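Side-chain contacts in arginine phosphatase Ywle (Geobacillus stearothermophilus, PDB 4PIC), which removes the phosphoryl group from phosphoarginine residues in proteins, probably counteracting the arginine kinase McsB, and is almost inactive on phosphotyrosine peptides: residues 6-11 with 66-71; 18-23 with 33-38; 77-82 with 88-93; 102-107 with 138-143. All coordinates share one frame; numbering follows the deposited sequence.

Interaction 1: 6-11 with 66-71. With PO4 (phosphate ion), chain C.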
loop_
_atom_site.group_PDB
_atom_site.type_symbol
_atom_site.label_atom_id
_atom_site.label_comp_id
_atom_site.label_asym_id
_atom_site.label_seq_id
_atom_site.Cartn_x
_atom_site.Cartn_y
_atom_site.Cartn_z
ATOM N N LEU A 6 16.060 4.974 -5.953
ATOM C CA LEU A 6 14.610 4.966 -6.082
ATOM C C LEU A 6 13.975 5.409 -4.769
ATOM O O LEU A 6 14.105 4.736 -3.749
ATOM C CB LEU A 6 14.140 3.552 -6.431
ATOM C CG LEU A 6 12.629 3.402 -6.581
ATOM C CD1 LEU A 6 12.148 4.170 -7.795
ATOM C CD2 LEU A 6 12.237 1.933 -6.675
ATOM N N PHE A 7 13.310 6.560 -4.786
ATOM C CA PHE A 7 12.618 7.037 -3.586
ATOM C C PHE A 7 11.166 6.590 -3.622
ATOM O O PHE A 7 10.539 6.634 -4.674
ATOM C CB PHE A 7 12.649 8.560 -3.484
ATOM C CG PHE A 7 14.015 9.134 -3.241
ATOM C CD1 PHE A 7 14.650 8.947 -2.020
ATOM C CD2 PHE A 7 14.645 9.893 -4.211
ATOM C CE1 PHE A 7 15.907 9.498 -1.783
ATOM C CE2 PHE A 7 15.900 10.450 -3.976
ATOM C CZ PHE A 7 16.523 10.253 -2.761
ATOM N N VAL A 8 10.640 6.162 -2.480
ATOM C CA VAL A 8 9.301 5.569 -2.446
ATOM C C VAL A 8 8.415 6.111 -1.313
ATOM O O VAL A 8 8.846 6.168 -0.164
ATOM C CB VAL A 8 9.389 4.034 -2.311
ATOM C CG1 VAL A 8 7.979 3.428 -2.279
ATOM C CG2 VAL A 8 10.200 3.428 -3.449
ATOM N N CYS A 9 7.185 6.519 -1.645
ATOM C CA CYS A 9 6.138 6.770 -0.652
ATOM C C CYS A 9 4.884 6.050 -1.123
ATOM O O CYS A 9 5.005 5.064 -1.824
ATOM C CB CYS A 9 5.908 8.264 -0.382
ATOM S SG CYS A 9 5.411 9.281 -1.786
ATOM N N THR A 10 3.689 6.514 -0.763
ATOM C CA THR A 10 2.487 5.789 -1.183
ATOM C C THR A 10 1.949 6.304 -2.506
ATOM O O THR A 10 1.834 5.537 -3.475
ATOM C CB THR A 10 1.381 5.784 -0.111
ATOM O OG1 THR A 10 1.890 5.144 1.066
ATOM C CG2 THR A 10 0.131 5.030 -0.605
ATOM N N GLY A 11 1.611 7.591 -2.559
ATOM C CA GLY A 11 0.956 8.149 -3.732
ATOM C C GLY A 11 1.907 8.692 -4.788
ATOM O O GLY A 11 1.486 8.980 -5.912
ATOM N N SER A 66 4.221 7.448 -10.565
ATOM C CA SER A 66 4.360 6.086 -11.065
ATOM C C SER A 66 4.025 5.102 -9.957
ATOM O O SER A 66 4.433 5.287 -8.813
ATOM C CB SER A 66 5.798 5.807 -11.515
ATOM O OG SER A 66 6.292 6.812 -12.376
ATOM N N GLN A 67 3.279 4.058 -10.302
ATOM C CA GLN A 67 3.106 2.925 -9.402
ATOM C C GLN A 67 4.392 2.108 -9.334
ATOM O O GLN A 67 4.954 1.726 -10.365
ATOM C CB GLN A 67 1.950 2.044 -9.888
ATOM C CG GLN A 67 1.844 0.687 -9.201
ATOM C CD GLN A 67 1.554 0.797 -7.717
ATOM O OE1 GLN A 67 0.618 1.487 -7.305
ATOM N NE2 GLN A 67 2.356 0.103 -6.906
ATOM N N LEU A 68 4.850 1.835 -8.117
ATOM C CA LEU A 68 6.006 0.989 -7.876
ATOM C C LEU A 68 5.779 -0.427 -8.384
ATOM O O LEU A 68 4.815 -1.092 -7.993
ATOM C CB LEU A 68 6.328 0.953 -6.383
ATOM C CG LEU A 68 7.476 0.043 -5.966
ATOM C CD1 LEU A 68 8.777 0.506 -6.610
ATOM C CD2 LEU A 68 7.614 0.020 -4.448
ATOM N N LYS A 69 6.682 -0.881 -9.243
ATOM C CA LYS A 69 6.595 -2.214 -9.823
ATOM C C LYS A 69 7.923 -2.939 -9.720
ATOM O O LYS A 69 8.951 -2.325 -9.432
ATOM C CB LYS A 69 6.143 -2.127 -11.284
ATOM C CG LYS A 69 4.731 -1.592 -11.458
ATOM C CD LYS A 69 4.151 -1.965 -12.813
ATOM C CE LYS A 69 2.635 -1.832 -12.823
ATOM N NZ LYS A 69 2.193 -0.430 -12.575
ATOM N N LYS A 70 7.891 -4.249 -9.960
ATOM C CA LYS A 70 9.073 -5.099 -9.964
ATOM C C LYS A 70 10.222 -4.476 -10.759
ATOM O O LYS A 70 11.377 -4.517 -10.342
ATOM C CB LYS A 70 8.689 -6.468 -10.543
ATOM C CG LYS A 70 9.844 -7.400 -10.834
ATOM C CD LYS A 70 10.529 -7.839 -9.559
ATOM C CE LYS A 70 11.539 -8.947 -9.847
ATOM N NZ LYS A 70 12.459 -9.173 -8.700
ATOM N N GLU A 71 9.883 -3.869 -11.887
ATOM C CA GLU A 71 10.870 -3.270 -12.766
ATOM C C GLU A 71 11.663 -2.153 -12.081
ATOM O O GLU A 71 12.859 -2.003 -12.323
ATOM C CB GLU A 71 10.196 -2.763 -14.041
ATOM C CG GLU A 71 9.721 -3.876 -14.993
ATOM C CD GLU A 71 8.681 -4.820 -14.381
ATOM O OE1 GLU A 71 7.728 -4.345 -13.719
ATOM O OE2 GLU A 71 8.825 -6.051 -14.559
HETATM P P PO4 C . 1.916 9.256 1.185
HETATM O O1 PO4 C . 1.712 9.195 -0.308
HETATM O O2 PO4 C . 0.667 8.782 1.885
HETATM O O3 PO4 C . 3.084 8.415 1.579
HETATM O O4 PO4 C . 2.141 10.702 1.557
#

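Interaction 2: 18-23 with 33-38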
loop_
_atom_site.group_PDB
_atom_site.type_symbol
_atom_site.label_atom_id
_atom_site.label_comp_id
_atom_site.label_asym_id
_atom_site.label_seq_id
_atom_site.Cartn_x
_atom_site.Cartn_y
_atom_site.Cartn_z
HETATM N N MSE A 18 9.533 15.018 -3.926
HETATM C CA MSE A 18 10.408 16.047 -3.386
HETATM C C MSE A 18 11.827 15.511 -3.205
HETATM O O MSE A 18 12.805 16.175 -3.557
HETATM C CB MSE A 18 9.878 16.602 -2.064
HETATM C CG MSE A 18 8.675 17.529 -2.242
HETATM SE SE MSE A 18 8.197 18.566 -0.656
HETATM C CE MSE A 18 7.622 17.094 0.490
ATOM N N ALA A 19 11.945 14.316 -2.644
ATOM C CA ALA A 19 13.235 13.672 -2.480
ATOM C C ALA A 19 13.936 13.537 -3.816
ATOM O O ALA A 19 15.118 13.886 -3.939
ATOM C CB ALA A 19 13.054 12.305 -1.825
ATOM N N ALA A 20 13.226 13.033 -4.818
ATOM C CA ALA A 20 13.808 12.832 -6.136
ATOM C C ALA A 20 14.240 14.156 -6.743
ATOM O O ALA A 20 15.330 14.247 -7.308
ATOM C CB ALA A 20 12.826 12.102 -7.060
ATOM N N ALA A 21 13.413 15.183 -6.607
ATOM C CA ALA A 21 13.752 16.479 -7.182
ATOM C C ALA A 21 14.984 17.087 -6.528
ATOM O O ALA A 21 15.832 17.668 -7.210
ATOM C CB ALA A 21 12.581 17.439 -7.099
ATOM N N LEU A 22 15.075 16.971 -5.204
ATOM C CA LEU A 22 16.221 17.523 -4.485
ATOM C C LEU A 22 17.504 16.827 -4.902
ATOM O O LEU A 22 18.531 17.477 -5.082
ATOM C CB LEU A 22 16.012 17.410 -2.973
ATOM C CG LEU A 22 14.977 18.384 -2.420
ATOM C CD1 LEU A 22 14.554 17.925 -1.039
ATOM C CD2 LEU A 22 15.583 19.781 -2.363
ATOM N N LEU A 23 17.461 15.512 -5.068
ATOM C CA LEU A 23 18.684 14.799 -5.423
ATOM C C LEU A 23 19.047 15.075 -6.874
ATOM O O LEU A 23 20.216 15.335 -7.187
ATOM C CB LEU A 23 18.545 13.292 -5.165
ATOM C CG LEU A 23 19.755 12.423 -5.529
ATOM C CD1 LEU A 23 21.011 12.921 -4.814
ATOM C CD2 LEU A 23 19.471 10.954 -5.212
ATOM N N VAL A 33 18.188 8.944 -10.635
ATOM C CA VAL A 33 17.145 9.091 -9.623
ATOM C C VAL A 33 15.770 8.814 -10.224
ATOM O O VAL A 33 15.459 9.307 -11.312
ATOM C CB VAL A 33 17.135 10.526 -9.066
ATOM C CG1 VAL A 33 16.211 10.613 -7.852
ATOM C CG2 VAL A 33 18.554 10.974 -8.721
ATOM N N LYS A 34 14.952 8.031 -9.517
ATOM C CA LYS A 34 13.553 7.838 -9.868
ATOM C C LYS A 34 12.749 7.849 -8.586
ATOM O O LYS A 34 13.302 7.761 -7.487
ATOM C CB LYS A 34 13.329 6.499 -10.587
ATOM C CG LYS A 34 13.934 6.388 -11.989
ATOM C CD LYS A 34 13.701 4.982 -12.567
ATOM C CE LYS A 34 14.305 4.813 -13.961
ATOM N NZ LYS A 34 13.474 5.421 -15.038
ATOM N N SER A 35 11.434 7.943 -8.723
ATOM C CA SER A 35 10.544 7.755 -7.589
ATOM C C SER A 35 9.312 6.987 -8.026
ATOM O O SER A 35 8.946 6.972 -9.216
ATOM C CB SER A 35 10.159 9.088 -6.945
ATOM O OG SER A 35 9.336 9.848 -7.805
ATOM N N ALA A 36 8.691 6.319 -7.065
ATOM C CA ALA A 36 7.464 5.593 -7.328
ATOM C C ALA A 36 6.686 5.474 -6.036
ATOM O O ALA A 36 7.204 5.779 -4.954
ATOM C CB ALA A 36 7.770 4.233 -7.912
ATOM N N GLY A 37 5.428 5.063 -6.157
ATOM C CA GLY A 37 4.557 4.921 -5.006
ATOM C C GLY A 37 4.025 3.512 -4.835
ATOM O O GLY A 37 3.725 2.823 -5.812
ATOM N N VAL A 38 3.942 3.069 -3.590
ATOM C CA VAL A 38 3.409 1.741 -3.285
ATOM C C VAL A 38 1.962 1.544 -3.775
ATOM O O VAL A 38 1.574 0.440 -4.125
ATOM C CB VAL A 38 3.518 1.480 -1.764
ATOM C CG1 VAL A 38 2.673 0.305 -1.342
ATOM C CG2 VAL A 38 4.989 1.280 -1.368
#

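Interaction 3: 77-82 with 88-93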
loop_
_atom_site.group_PDB
_atom_site.type_symbol
_atom_site.label_atom_id
_atom_site.label_comp_id
_atom_site.label_asym_id
_atom_site.label_seq_id
_atom_site.Cartn_x
_atom_site.Cartn_y
_atom_site.Cartn_z
ATOM N N THR A 77 19.676 0.392 -7.383
ATOM C CA THR A 77 20.740 -0.108 -6.532
ATOM C C THR A 77 20.360 0.120 -5.071
ATOM O O THR A 77 20.773 -0.626 -4.184
ATOM C CB THR A 77 22.088 0.574 -6.831
ATOM O OG1 THR A 77 21.974 1.989 -6.618
ATOM C CG2 THR A 77 22.505 0.321 -8.278
ATOM N N HIS A 78 19.573 1.166 -4.825
ATOM C CA HIS A 78 19.114 1.484 -3.473
ATOM C C HIS A 78 17.678 1.952 -3.536
ATOM O O HIS A 78 17.357 2.861 -4.315
ATOM C CB HIS A 78 19.947 2.610 -2.850
ATOM C CG HIS A 78 21.411 2.312 -2.787
ATOM N ND1 HIS A 78 22.206 2.251 -3.910
ATOM C CD2 HIS A 78 22.224 2.068 -1.734
ATOM C CE1 HIS A 78 23.446 1.969 -3.552
ATOM N NE2 HIS A 78 23.486 1.858 -2.236
ATOM N N VAL A 79 16.827 1.337 -2.722
ATOM C CA VAL A 79 15.441 1.751 -2.603
ATOM C C VAL A 79 15.327 2.459 -1.274
ATOM O O VAL A 79 15.532 1.860 -0.218
ATOM C CB VAL A 79 14.486 0.553 -2.655
ATOM C CG1 VAL A 79 13.036 1.034 -2.562
ATOM C CG2 VAL A 79 14.718 -0.251 -3.939
ATOM N N LEU A 80 15.044 3.753 -1.333
ATOM C CA LEU A 80 15.059 4.595 -0.150
ATOM C C LEU A 80 13.643 5.049 0.161
ATOM O O LEU A 80 13.071 5.917 -0.514
ATOM C CB LEU A 80 16.018 5.785 -0.331
ATOM C CG LEU A 80 17.470 5.377 -0.595
ATOM C CD1 LEU A 80 18.386 6.605 -0.752
ATOM C CD2 LEU A 80 17.975 4.482 0.525
ATOM N N ALA A 81 13.079 4.429 1.186
ATOM C CA ALA A 81 11.706 4.667 1.582
ATOM C C ALA A 81 11.595 5.922 2.443
ATOM O O ALA A 81 12.508 6.262 3.193
ATOM C CB ALA A 81 11.163 3.452 2.348
HETATM N N MSE A 82 10.452 6.591 2.365
HETATM C CA MSE A 82 10.243 7.790 3.169
HETATM C C MSE A 82 10.034 7.460 4.645
HETATM O O MSE A 82 10.351 8.265 5.519
HETATM C CB MSE A 82 9.065 8.622 2.623
HETATM C CG MSE A 82 9.275 9.180 1.201
HETATM SE SE MSE A 82 10.735 10.444 0.994
HETATM C CE MSE A 82 12.201 9.224 0.737
ATOM N N ASP A 88 8.794 -1.443 5.221
ATOM C CA ASP A 88 8.227 -2.739 5.568
ATOM C C ASP A 88 7.298 -3.257 4.471
ATOM O O ASP A 88 7.343 -4.427 4.123
ATOM C CB ASP A 88 7.486 -2.670 6.905
ATOM C CG ASP A 88 8.418 -2.477 8.085
ATOM O OD1 ASP A 88 9.628 -2.755 7.961
ATOM O OD2 ASP A 88 7.921 -2.045 9.145
HETATM N N MSE A 89 6.469 -2.382 3.910
HETATM C CA MSE A 89 5.613 -2.797 2.806
HETATM C C MSE A 89 6.405 -3.257 1.595
HETATM O O MSE A 89 6.079 -4.279 0.982
HETATM C CB MSE A 89 4.655 -1.678 2.392
HETATM C CG MSE A 89 3.616 -1.316 3.439
HETATM SE SE MSE A 89 2.308 -0.060 2.785
HETATM C CE MSE A 89 1.363 -1.260 1.603
ATOM N N ILE A 90 7.453 -2.512 1.250
ATOM C CA ILE A 90 8.265 -2.853 0.089
ATOM C C ILE A 90 8.914 -4.224 0.238
ATOM O O ILE A 90 8.875 -5.036 -0.682
ATOM C CB ILE A 90 9.352 -1.796 -0.158
ATOM C CG1 ILE A 90 8.681 -0.481 -0.548
ATOM C CG2 ILE A 90 10.316 -2.256 -1.250
ATOM C CD1 ILE A 90 9.596 0.708 -0.365
ATOM N N VAL A 91 9.470 -4.486 1.418
ATOM C CA VAL A 91 10.187 -5.734 1.670
ATOM C C VAL A 91 9.230 -6.926 1.748
ATOM O O VAL A 91 9.551 -8.026 1.305
ATOM C CB VAL A 91 11.049 -5.626 2.943
ATOM C CG1 VAL A 91 11.625 -6.973 3.327
ATOM C CG2 VAL A 91 12.162 -4.599 2.725
ATOM N N GLU A 92 8.033 -6.701 2.274
ATOM C CA GLU A 92 7.046 -7.771 2.331
ATOM C C GLU A 92 6.551 -8.108 0.923
ATOM O O GLU A 92 6.390 -9.279 0.586
ATOM C CB GLU A 92 5.880 -7.390 3.248
ATOM C CG GLU A 92 4.856 -8.502 3.466
ATOM C CD GLU A 92 3.943 -8.216 4.648
ATOM O OE1 GLU A 92 2.718 -8.074 4.440
ATOM O OE2 GLU A 92 4.456 -8.141 5.790
ATOM N N ARG A 93 6.326 -7.081 0.102
ATOM C CA ARG A 93 5.833 -7.272 -1.263
ATOM C C ARG A 93 6.911 -7.790 -2.203
ATOM O O ARG A 93 6.644 -8.636 -3.064
ATOM C CB ARG A 93 5.266 -5.954 -1.799
ATOM C CG ARG A 93 4.915 -5.967 -3.272
ATOM C CD ARG A 93 3.687 -6.843 -3.554
ATOM N NE ARG A 93 3.322 -6.764 -4.963
ATOM C CZ ARG A 93 3.894 -7.471 -5.929
ATOM N NH1 ARG A 93 4.863 -8.334 -5.645
ATOM N NH2 ARG A 93 3.496 -7.320 -7.183
#

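Interaction 4: 102-107 with 138-143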
loop_
_atom_site.group_PDB
_atom_site.type_symbol
_atom_site.label_atom_id
_atom_site.label_comp_id
_atom_site.label_asym_id
_atom_site.label_seq_id
_atom_site.Cartn_x
_atom_site.Cartn_y
_atom_site.Cartn_z
ATOM N N PHE A 102 15.981 0.593 2.361
ATOM C CA PHE A 102 16.242 1.231 3.642
ATOM C C PHE A 102 15.297 2.406 3.727
ATOM O O PHE A 102 14.806 2.859 2.701
ATOM C CB PHE A 102 17.660 1.827 3.672
ATOM C CG PHE A 102 18.759 0.887 3.242
ATOM C CD1 PHE A 102 19.516 0.217 4.187
ATOM C CD2 PHE A 102 19.059 0.718 1.899
ATOM C CE1 PHE A 102 20.539 -0.635 3.797
ATOM C CE2 PHE A 102 20.080 -0.131 1.503
ATOM C CZ PHE A 102 20.813 -0.809 2.450
ATOM N N THR A 103 15.074 2.942 4.923
ATOM C CA THR A 103 14.529 4.300 4.989
ATOM C C THR A 103 15.658 5.245 4.619
ATOM O O THR A 103 16.832 4.947 4.854
ATOM C CB THR A 103 13.988 4.690 6.378
ATOM O OG1 THR A 103 15.053 4.667 7.341
ATOM C CG2 THR A 103 12.869 3.744 6.805
ATOM N N LEU A 104 15.320 6.382 4.030
ATOM C CA LEU A 104 16.336 7.371 3.708
ATOM C C LEU A 104 17.152 7.748 4.953
ATOM O O LEU A 104 18.376 7.823 4.897
ATOM C CB LEU A 104 15.675 8.601 3.086
ATOM C CG LEU A 104 16.532 9.834 2.879
ATOM C CD1 LEU A 104 17.726 9.556 1.968
ATOM C CD2 LEU A 104 15.654 10.954 2.310
ATOM N N LYS A 105 16.464 7.937 6.071
ATOM C CA LYS A 105 17.107 8.305 7.328
ATOM C C LYS A 105 18.103 7.254 7.808
ATOM O O LYS A 105 19.230 7.586 8.184
ATOM C CB LYS A 105 16.049 8.561 8.402
ATOM C CG LYS A 105 16.617 8.921 9.767
ATOM C CD LYS A 105 17.293 10.285 9.727
ATOM C CE LYS A 105 17.632 10.783 11.129
ATOM N NZ LYS A 105 18.186 12.173 11.122
ATOM N N GLN A 106 17.696 5.987 7.796
ATOM C CA GLN A 106 18.586 4.929 8.269
ATOM C C GLN A 106 19.810 4.806 7.370
ATOM O O GLN A 106 20.923 4.590 7.852
ATOM C CB GLN A 106 17.848 3.587 8.408
ATOM C CG GLN A 106 17.760 2.756 7.136
ATOM C CD GLN A 106 17.180 1.364 7.374
ATOM O OE1 GLN A 106 15.996 1.120 7.129
ATOM N NE2 GLN A 106 18.020 0.445 7.850
ATOM N N PHE A 107 19.620 4.992 6.066
ATOM C CA PHE A 107 20.717 4.813 5.126
ATOM C C PHE A 107 21.820 5.860 5.262
ATOM O O PHE A 107 23.010 5.558 5.072
ATOM C CB PHE A 107 20.200 4.797 3.690
ATOM C CG PHE A 107 21.268 4.508 2.687
ATOM C CD1 PHE A 107 21.834 3.246 2.606
ATOM C CD2 PHE A 107 21.717 5.497 1.829
ATOM C CE1 PHE A 107 22.823 2.973 1.687
ATOM C CE2 PHE A 107 22.713 5.232 0.905
ATOM C CZ PHE A 107 23.270 3.967 0.835
ATOM N N ASP A 138 21.593 16.005 1.214
ATOM C CA ASP A 138 22.954 16.524 1.248
ATOM C C ASP A 138 23.886 15.448 1.802
ATOM O O ASP A 138 24.966 15.207 1.252
ATOM C CB ASP A 138 23.044 17.801 2.095
ATOM C CG ASP A 138 22.462 19.015 1.397
ATOM O OD1 ASP A 138 22.202 18.949 0.178
ATOM O OD2 ASP A 138 22.280 20.052 2.071
ATOM N N ARG A 139 23.472 14.784 2.881
ATOM C CA ARG A 139 24.302 13.727 3.461
ATOM C C ARG A 139 24.408 12.545 2.513
ATOM O O ARG A 139 25.460 11.914 2.411
ATOM C CB ARG A 139 23.748 13.236 4.800
ATOM C CG ARG A 139 23.329 14.324 5.765
ATOM C CD ARG A 139 24.365 14.680 6.806
ATOM N NE ARG A 139 23.781 15.601 7.783
ATOM C CZ ARG A 139 24.441 16.585 8.383
ATOM N NH1 ARG A 139 25.725 16.783 8.118
ATOM N NH2 ARG A 139 23.817 17.369 9.253
ATOM N N LEU A 140 23.318 12.233 1.824
ATOM C CA LEU A 140 23.336 11.171 0.828
ATOM C C LEU A 140 24.336 11.468 -0.284
ATOM O O LEU A 140 25.129 10.594 -0.662
ATOM C CB LEU A 140 21.940 11.001 0.234
ATOM C CG LEU A 140 21.826 9.981 -0.893
ATOM C CD1 LEU A 140 22.124 8.614 -0.338
ATOM C CD2 LEU A 140 20.419 10.012 -1.462
ATOM N N ALA A 141 24.312 12.699 -0.791
ATOM C CA ALA A 141 25.251 13.108 -1.834
ATOM C C ALA A 141 26.690 12.919 -1.371
ATOM O O ALA A 141 27.525 12.361 -2.091
ATOM C CB ALA A 141 25.011 14.549 -2.233
ATOM N N GLU A 142 26.972 13.380 -0.160
ATOM C CA GLU A 142 28.311 13.250 0.400
ATOM C C GLU A 142 28.725 11.795 0.542
ATOM O O GLU A 142 29.867 11.432 0.245
ATOM C CB GLU A 142 28.398 13.956 1.750
ATOM C CG GLU A 142 28.220 15.458 1.666
ATOM C CD GLU A 142 28.332 16.132 3.017
ATOM O OE1 GLU A 142 27.851 15.550 4.017
ATOM O OE2 GLU A 142 28.901 17.244 3.077
ATOM N N LYS A 143 27.796 10.961 0.992
ATOM C CA LYS A 143 28.061 9.537 1.172
ATOM C C LYS A 143 28.398 8.869 -0.159
ATOM O O LYS A 143 29.395 8.152 -0.263
ATOM C CB LYS A 143 26.864 8.853 1.839
ATOM C CG LYS A 143 27.052 7.363 2.107
ATOM C CD LYS A 143 25.780 6.748 2.685
ATOM C CE LYS A 143 25.882 5.234 2.794
ATOM N NZ LYS A 143 26.742 4.790 3.922
HETATM O O HOH W 1 26.052 5.584 6.523
#

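Interaction 1: 6-11 with 66-71
Leu68 reaches with its two methyl groups for two residues of strand 3-9, whose C-terminal end runs into the phosphate-binding loop of the low molecular weight phosphatase fold. Leu68 CD1 lies 3.7 Å from Leu6 CD2, while Leu68 CD2 lies 4.1 Å from Val8 CG1, the Leu68 and Val8 side chains crossing at about a right angle. In Leu68, CG stands anti to the backbone N (chi1 177°), which carries the branched end across to the strand. All three residues are buried, and Ile90 of helix 84-93 touches both Val8 and Leu68. One residue further out, Gln67 NE2 donates to Leu68 O at 2.9 Å, and the same amide also bonds Val38 O and Ala40 N, which fixes its rotation. On the other segment the strand leads to the nucleophile Cys9 and to Thr10 and Gly11, by similarity substrate-binding. A phosphate ion, probably from the crystallisation liquor, occupies this loop; Arg15 NH2 binds it as well. Cys9 CB approaches phosphate O3 to 3.4 Å. Thr10 N donates to the same O3 at 3.1 Å, and Gly11 N gives the straighter bond, 2.8 Å to phosphate O1 with an N-H...O angle of 165°.

Interaction 2: 18-23 with 33-38
Helix 18-23 runs almost exactly antiparallel to strand 33-37, at 176° between their directions and 7.8 Å between their axes, as expected where the helix of a right-handed beta-alpha-beta crossover lies back across its second strand. Ala20 and Val33 come nearest in the backbone, with CA atoms 6.1 Å apart. Val33 forks between two helix residues one turn apart. Its CG1 branch, anti to the backbone N (chi1 -171°), comes against the small Ala20, 3.7 Å from Ala20 CA and 3.8 Å from Ala20 CB. The CG2 branch turns to Leu23 instead, 3.6 Å from Leu23 CD2, the two side chains meeting aslant. With an alanine in place of Val33 both branches go, which is likely to leave a gap against Ala20 and the end of Leu23. Further along the strand, Ala20 CB also meets Ser35 CB at 4.0 Å, a methyl against a methylene. The hydroxyl of Ser35 serves another purpose: its OG is hydrogen-bonded to ND2 of Asn12, a substrate-binding residue by similarity, and so links the strand to the phosphate-binding loop. Around this interface, strand 3-9 supplies Phe7, which packs on Ala19 and Leu23, and pairs through its backbone with Lys34 and Ala36. Elsewhere on the helix, Met18 and Leu22 pack on helix 123-150, and Met18 and Ala21 on helix 48-56.

Interaction 3: 77-82 with 88-93
Strand 78-81 and helix 88-93 are separated by a clear layer of side chains: the closest pair of CA atoms, Ala81 and Ile90, is 8.4 Å apart. The two belong to a beta-alpha-beta unit that continues into strand 101-103. One helix residue spans the distance. Ile90 points toward the strand, and its CG1 lies anti to the carbonyl carbon (chi1 -66°). With the chain then extended at chi2 (161°), the terminal methyl CD1 is carried outward to the strand. There it meets two residues spaced two apart, Val79 and Ala81, whose side chains emerge on the same side of the sheet. Ile90 CD1 is 4.1 Å from Val79 CG1 and 4.2 Å from Ala81 CB, so a single methyl touches both a branched side chain and a small one. These are ordinary van der Waals separations, and just 102 Å² is buried in all, a small interface in keeping with contact through one methyl. All three residues are buried, which identifies this as a piece of the apolar layer between sheet and helix. At the start of the strand a polar pair is formed locally: Thr77 OG1 lies in the plane of the His78 ring at its edge, 2.7 Å from His78 ND1 and hydrogen-bonded to it. Val79 also packs on Val8 of strand 3-9, and Thr101 of strand 101-103 touches both Val79 and Ile90. On the same helix, Met89 and Arg93 pack on Phe39 of the second subunit.

Interaction 4: 102-107 with 138-143
Lys143 lies over one face of the Phe107 ring while Leu140 meets its edge, so that one aromatic side chain joins the short helix 104-109, which directly follows strand 101-103, to the long C-terminal helix 123-150 of the low molecular weight phosphatase fold. Lys143 CE stands 3.5 Å above the ring plane, offset toward the rim, and makes a CH-pi contact 3.9 Å from the ring centroid. The ammonium group beyond it adds a cation-pi interaction: Lys143 NZ is 5.0 Å from the Phe107 centroid and 20° off the ring normal, so its charge probably interacts, at some distance, with the pi face. The extended lysine chain brings CD and CE to the ring, and the bend at chi4 (75°) sets NZ over the face and within reach of a water. Leu140 approaches from another direction, its CD1 lying near the ring plane at 3.7 Å from Phe107 CE2, with the two side chains roughly perpendicular. A more distant apolar contact joins Leu104 CD1 to Leu140 CD2. Putting an alanine in place of Phe107 would probably leave the Lys143 charge without its aromatic face and open a gap beside Leu140 CD1. Two other rings bear on Phe107: Phe102 turns a face to Phe107 CD1, and His78 of the neighbouring strand meets the ring with planes at about 65°. The short helix is started by a capping box, in which Thr103 OG1 accepts from Gln106 N and Gln106 OE1 from Thr103 N. That water accepts from Lys143 NZ at 2.8 Å and donates weakly to Phe107 O.

All four contacts are built on one parallel sheet, ordered 31-37, 3-9, 78-81, 101-103. Interaction 2 falls within the chain span between the two segments of interaction 1; interactions 3 and 4 follow in series. Interactions 1 and 3 have centres about 9 Å apart and share a packed layer, with Val8 CG1 3.7 Å from Ile90 CD1. Interactions 2 and 4 lie about 13 Å apart and meet where Leu23 and Leu140 touch. Interactions 1 and 4, about 18 Å apart, are joined by Phe7, which reaches Leu104 and Leu140. The strand ending at the nucleophile Cys9 is therefore packed on both sides, Val8 facing Leu68 and Ile90, Phe7 facing helices 15-25 and 123-150. Segments of interactions 1, 2 and 3 also reach the second subunit.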